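PDB 3MCW: putative hydrolase from Chromobacterium violaceum, which probably acts as a hydrolase of the isochorismatase family, although its substrate is not established. Local coordinates for residues D11-Q21 and W48-R59. Sequence-based numbering, arbitrary orientation. Where two conformers were deposited one is given.
Sequences DKPLLLLIDMQ and WRARGLPLIHIR. With EDO (1,2-ethanediol), chain L; EDO (1,2-ethanediol), chain K.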
loop_
_atom_site.group_PDB
_atom_site.type_symbol
_atom_site.label_atom_id
_atom_site.label_comp_id
_atom_site.label_asym_id
_atom_site.label_seq_id
_atom_site.Cartn_x
_atom_site.Cartn_y
_atom_site.Cartn_z
ATOM N N ASP A 11 1.528 -21.275 -16.734
ATOM C CA ASP A 11 1.183 -21.141 -18.142
ATOM C C ASP A 11 -0.053 -20.246 -18.347
ATOM O O ASP A 11 -0.586 -20.143 -19.461
ATOM C CB ASP A 11 1.006 -22.489 -18.842
ATOM C CG ASP A 11 -0.174 -23.294 -18.315
ATOM O OD1 ASP A 11 -0.956 -22.817 -17.473
ATOM O OD2 ASP A 11 -0.285 -24.453 -18.749
ATOM N N LYS A 12 -0.532 -19.587 -17.289
ATOM C CA LYS A 12 -1.750 -18.796 -17.351
ATOM C C LYS A 12 -1.640 -17.503 -16.565
ATOM O O LYS A 12 -2.532 -17.170 -15.800
ATOM C CB LYS A 12 -2.971 -19.637 -16.918
ATOM C CG LYS A 12 -2.843 -20.291 -15.554
ATOM C CD LYS A 12 -4.066 -21.137 -15.199
ATOM C CE LYS A 12 -3.886 -21.796 -13.848
ATOM N NZ LYS A 12 -5.021 -22.669 -13.402
ATOM N N PRO A 13 -0.563 -16.712 -16.772
ATOM C CA PRO A 13 -0.485 -15.435 -16.078
ATOM C C PRO A 13 -1.672 -14.572 -16.478
ATOM O O PRO A 13 -2.087 -14.537 -17.649
ATOM C CB PRO A 13 0.849 -14.867 -16.573
ATOM C CG PRO A 13 1.030 -15.472 -17.941
ATOM C CD PRO A 13 0.493 -16.864 -17.791
ATOM N N LEU A 14 -2.189 -13.823 -15.515
ATOM C CA LEU A 14 -3.396 -13.035 -15.676
ATOM C C LEU A 14 -3.046 -11.548 -15.752
ATOM O O LEU A 14 -2.372 -11.017 -14.862
ATOM C CB LEU A 14 -4.377 -13.323 -14.518
ATOM C CG LEU A 14 -5.724 -12.586 -14.601
ATOM C CD1 LEU A 14 -6.862 -13.420 -14.039
ATOM C CD2 LEU A 14 -5.692 -11.217 -13.910
ATOM N N LEU A 15 -3.547 -10.883 -16.782
ATOM C CA LEU A 15 -3.344 -9.423 -16.970
ATOM C C LEU A 15 -4.413 -8.671 -16.247
ATOM O O LEU A 15 -5.610 -8.882 -16.496
ATOM C CB LEU A 15 -3.397 -9.095 -18.468
ATOM C CG LEU A 15 -3.125 -7.632 -18.815
ATOM C CD1 LEU A 15 -1.693 -7.200 -18.476
ATOM C CD2 LEU A 15 -3.397 -7.419 -20.314
ATOM N N LEU A 16 -3.997 -7.812 -15.318
ATOM C CA LEU A 16 -4.861 -7.013 -14.481
ATOM C C LEU A 16 -4.630 -5.542 -14.796
ATOM O O LEU A 16 -3.565 -5.003 -14.461
ATOM C CB LEU A 16 -4.549 -7.302 -12.998
ATOM C CG LEU A 16 -5.529 -6.731 -11.985
ATOM C CD1 LEU A 16 -6.858 -7.454 -12.055
ATOM C CD2 LEU A 16 -4.934 -6.852 -10.572
ATOM N N LEU A 17 -5.566 -4.928 -15.509
ATOM C CA LEU A 17 -5.463 -3.521 -15.958
ATOM C C LEU A 17 -6.277 -2.637 -15.037
ATOM O O LEU A 17 -7.485 -2.806 -14.952
ATOM C CB LEU A 17 -5.942 -3.386 -17.401
ATOM C CG LEU A 17 -5.091 -4.073 -18.453
ATOM C CD1 LEU A 17 -5.716 -3.886 -19.855
ATOM C CD2 LEU A 17 -3.662 -3.594 -18.414
ATOM N N ILE A 18 -5.622 -1.682 -14.389
ATOM C CA ILE A 18 -6.237 -0.907 -13.317
ATOM C C ILE A 18 -6.611 0.510 -13.725
ATOM O O ILE A 18 -5.749 1.350 -13.999
ATOM C CB ILE A 18 -5.338 -0.949 -12.077
ATOM C CG1 ILE A 18 -5.198 -2.398 -11.581
ATOM C CG2 ILE A 18 -5.850 0.065 -11.005
ATOM C CD1 ILE A 18 -4.161 -2.525 -10.469
ATOM N N ASP A 19 -7.907 0.754 -13.740
ATOM C CA ASP A 19 -8.478 2.085 -13.720
ATOM C C ASP A 19 -8.082 2.987 -14.900
ATOM O O ASP A 19 -7.988 4.200 -14.760
ATOM C CB ASP A 19 -8.177 2.813 -12.396
ATOM C CG ASP A 19 -8.760 2.153 -11.179
ATOM O OD1 ASP A 19 -9.503 1.174 -11.277
ATOM O OD2 ASP A 19 -8.418 2.629 -10.050
HETATM N N MSE A 20 -7.921 2.388 -16.067
HETATM C CA MSE A 20 -7.499 3.110 -17.275
HETATM C C MSE A 20 -8.717 3.748 -17.932
HETATM O O MSE A 20 -9.153 3.343 -18.999
HETATM C CB MSE A 20 -6.733 2.190 -18.208
HETATM C CG MSE A 20 -5.368 1.860 -17.657
HETATM SE SE MSE A 20 -4.137 3.371 -17.676
HETATM C CE MSE A 20 -3.739 2.980 -19.614
ATOM N N GLN A 21 -9.231 4.758 -17.255
ATOM C CA GLN A 21 -10.455 5.470 -17.565
ATOM C C GLN A 21 -10.121 6.903 -17.959
ATOM O O GLN A 21 -9.075 7.456 -17.611
ATOM C CB GLN A 21 -11.426 5.409 -16.394
ATOM C CG GLN A 21 -11.984 4.017 -16.150
ATOM C CD GLN A 21 -12.449 3.827 -14.727
ATOM O OE1 GLN A 21 -11.680 3.349 -13.885
ATOM N NE2 GLN A 21 -13.701 4.219 -14.437
ATOM N N TRP A 48 -2.482 -10.617 -24.801
ATOM C CA TRP A 48 -3.303 -11.478 -23.956
ATOM C C TRP A 48 -4.494 -12.000 -24.734
ATOM O O TRP A 48 -4.836 -13.185 -24.636
ATOM C CB TRP A 48 -3.700 -10.772 -22.650
ATOM C CG TRP A 48 -2.954 -11.273 -21.445
ATOM C CD1 TRP A 48 -3.472 -12.119 -20.515
ATOM C CD2 TRP A 48 -1.596 -11.022 -21.058
ATOM N NE1 TRP A 48 -2.515 -12.428 -19.587
ATOM C CE2 TRP A 48 -1.357 -11.779 -19.902
ATOM C CE3 TRP A 48 -0.559 -10.207 -21.550
ATOM C CZ2 TRP A 48 -0.146 -11.742 -19.215
ATOM C CZ3 TRP A 48 0.665 -10.201 -20.898
ATOM C CH2 TRP A 48 0.856 -10.959 -19.718
ATOM N N ARG A 49 -5.175 -11.125 -25.444
ATOM C CA ARG A 49 -6.321 -11.514 -26.255
ATOM C C ARG A 49 -5.911 -12.512 -27.344
ATOM O O ARG A 49 -6.573 -13.526 -27.541
ATOM C CB ARG A 49 -6.975 -10.287 -26.885
ATOM C CG ARG A 49 -7.745 -9.440 -25.912
ATOM C CD ARG A 49 -8.158 -8.145 -26.560
ATOM N NE ARG A 49 -9.060 -7.398 -25.675
ATOM C CZ ARG A 49 -9.375 -6.123 -25.790
ATOM N NH1 ARG A 49 -8.834 -5.348 -26.704
ATOM N NH2 ARG A 49 -10.269 -5.608 -24.959
ATOM N N ALA A 50 -4.827 -12.219 -28.049
ATOM C CA ALA A 50 -4.378 -13.065 -29.150
ATOM C C ALA A 50 -4.018 -14.457 -28.654
ATOM O O ALA A 50 -4.254 -15.426 -29.358
ATOM C CB ALA A 50 -3.205 -12.404 -29.865
ATOM N N ARG A 51 -3.479 -14.555 -27.438
ATOM C CA ARG A 51 -3.045 -15.812 -26.856
ATOM C C ARG A 51 -4.152 -16.493 -26.058
ATOM O O ARG A 51 -3.973 -17.640 -25.610
ATOM C CB ARG A 51 -1.800 -15.597 -25.999
ATOM C CG ARG A 51 -0.533 -15.256 -26.807
ATOM C CD ARG A 51 0.616 -14.973 -25.868
ATOM N NE ARG A 51 1.872 -14.624 -26.546
ATOM C CZ ARG A 51 2.680 -15.475 -27.150
ATOM N NH1 ARG A 51 2.395 -16.774 -27.207
ATOM N NH2 ARG A 51 3.802 -15.030 -27.735
ATOM N N GLY A 52 -5.284 -15.826 -25.863
ATOM C CA GLY A 52 -6.359 -16.425 -25.089
ATOM C C GLY A 52 -6.038 -16.614 -23.620
ATOM O O GLY A 52 -6.541 -17.546 -22.995
ATOM N N LEU A 53 -5.231 -15.724 -23.065
ATOM C CA LEU A 53 -4.821 -15.805 -21.666
ATOM C C LEU A 53 -5.795 -15.029 -20.761
ATOM O O LEU A 53 -6.524 -14.150 -21.216
ATOM C CB LEU A 53 -3.396 -15.254 -21.549
ATOM C CG LEU A 53 -2.331 -16.140 -22.138
ATOM C CD1 LEU A 53 -1.017 -15.354 -22.221
ATOM C CD2 LEU A 53 -2.173 -17.388 -21.255
ATOM N N PRO A 54 -5.783 -15.328 -19.454
ATOM C CA PRO A 54 -6.733 -14.725 -18.556
ATOM C C PRO A 54 -6.505 -13.211 -18.383
ATOM O O PRO A 54 -5.360 -12.775 -18.269
ATOM C CB PRO A 54 -6.481 -15.472 -17.228
ATOM C CG PRO A 54 -5.654 -16.594 -17.499
ATOM C CD PRO A 54 -4.967 -16.354 -18.787
ATOM N N LEU A 55 -7.587 -12.444 -18.295
ATOM C CA LEU A 55 -7.464 -11.011 -18.149
ATOM C C LEU A 55 -8.651 -10.457 -17.404
ATOM O O LEU A 55 -9.780 -10.955 -17.518
ATOM C CB LEU A 55 -7.119 -10.288 -19.438
ATOM C CG LEU A 55 -8.219 -10.265 -20.429
ATOM C CD1 LEU A 55 -8.909 -9.016 -20.237
ATOM C CD2 LEU A 55 -7.643 -10.320 -21.855
ATOM N N ILE A 56 -8.397 -9.443 -16.592
ATOM C CA ILE A 56 -9.447 -8.742 -15.829
ATOM C C ILE A 56 -9.176 -7.240 -15.937
ATOM O O ILE A 56 -8.057 -6.773 -15.647
ATOM C CB ILE A 56 -9.468 -9.168 -14.344
ATOM C CG1 ILE A 56 -9.823 -10.656 -14.211
ATOM C CG2 ILE A 56 -10.397 -8.291 -13.537
ATOM C CD1 ILE A 56 -9.677 -11.183 -12.787
ATOM N N HIS A 57 -10.206 -6.490 -16.301
ATOM C CA HIS A 57 -10.201 -5.034 -16.239
ATOM C C HIS A 57 -10.761 -4.608 -14.889
ATOM O O HIS A 57 -11.846 -5.029 -14.511
ATOM C CB HIS A 57 -11.072 -4.451 -17.337
ATOM C CG HIS A 57 -10.766 -4.882 -18.714
ATOM N ND1 HIS A 57 -9.856 -4.208 -19.500
ATOM C CD2 HIS A 57 -11.250 -5.920 -19.439
ATOM C CE1 HIS A 57 -9.830 -4.823 -20.672
ATOM N NE2 HIS A 57 -10.652 -5.873 -20.665
ATOM N N ILE A 58 -10.035 -3.751 -14.163
ATOM C CA ILE A 58 -10.518 -3.132 -12.958
ATOM C C ILE A 58 -10.962 -1.719 -13.289
ATOM O O ILE A 58 -10.228 -0.950 -13.927
ATOM C CB ILE A 58 -9.416 -3.115 -11.864
ATOM C CG1 ILE A 58 -8.945 -4.519 -11.506
ATOM C CG2 ILE A 58 -9.896 -2.325 -10.628
ATOM C CD1 ILE A 58 -10.024 -5.477 -11.007
ATOM N N ARG A 59 -12.159 -1.375 -12.851
ATOM C CA ARG A 59 -12.785 -0.104 -13.091
ATOM C C ARG A 59 -13.048 0.597 -11.761
ATOM O O ARG A 59 -13.535 -0.045 -10.832
ATOM C CB ARG A 59 -14.175 -0.315 -13.786
ATOM C CG ARG A 59 -14.755 0.894 -14.426
ATOM C CD ARG A 59 -16.110 0.600 -15.009
ATOM N NE ARG A 59 -17.118 0.383 -14.000
ATOM C CZ ARG A 59 -18.317 -0.146 -14.230
ATOM N NH1 ARG A 59 -18.610 -0.631 -15.433
ATOM N NH2 ARG A 59 -19.185 -0.248 -13.246
HETATM C C1 EDO L . -10.619 -14.140 -16.369
HETATM O O1 EDO L . -11.133 -12.835 -16.305
HETATM C C2 EDO L . -10.897 -14.634 -17.768
HETATM O O2 EDO L . -9.999 -13.998 -18.692
HETATM C C1 EDO K . 1.373 -19.094 -24.057
HETATM O O1 EDO K . 1.550 -20.479 -24.437
HETATM C C2 EDO K . 0.202 -18.525 -24.790
HETATM O O2 EDO K . 0.483 -18.297 -26.169
#
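Strand 14-18 and strand 55-59 lie side by side as parallel neighbours, Leu15 level with Leu55 and Ile18 with Ile58. Five backbone bonds run along the pair, from Leu15 N to Pro54 O (3.0 Å), just before the second strand, to Asp19 N and Ile58 O (2.9 Å), just past the first. Helix 37-51 links them in a beta-alpha-beta crossover of the family's parallel sheet; the helix ends in a Schellman motif, Gly52 taking the positive phi that a residue without a side chain adopts easily. Pro54 has no N-H for Pro13 O, so Trp48 serves that carbonyl: NE1, the one N-H in its flat ring, donates at 2.9 Å from above the carbonyl plane. Leu15 CB sits 3.5 Å over the five-membered ring, while CG, anti to the backbone N (chi1 -177°), lets CD2 spread over the same indole; Leu53 CD1 lies toward the rim of the opposite face. On the sheet's other side, branched aliphatic chains pack obliquely: Leu14 CD1 meets Ile56 CD1 (3.8 Å), and Leu16 CD1 presses on Ile58 CG1 (3.6 Å). Past the strand, Asp19 OD2 makes a salt bridge to Lys93 and a weak hydrogen bond to Ser126, consistent with the family's active-site position. The Gln21 side chain crosses that of Arg59 at about a right angle, Gln21 NE2 lying 3.5 Å from Arg59 CG, with OE1 bound to His60 N.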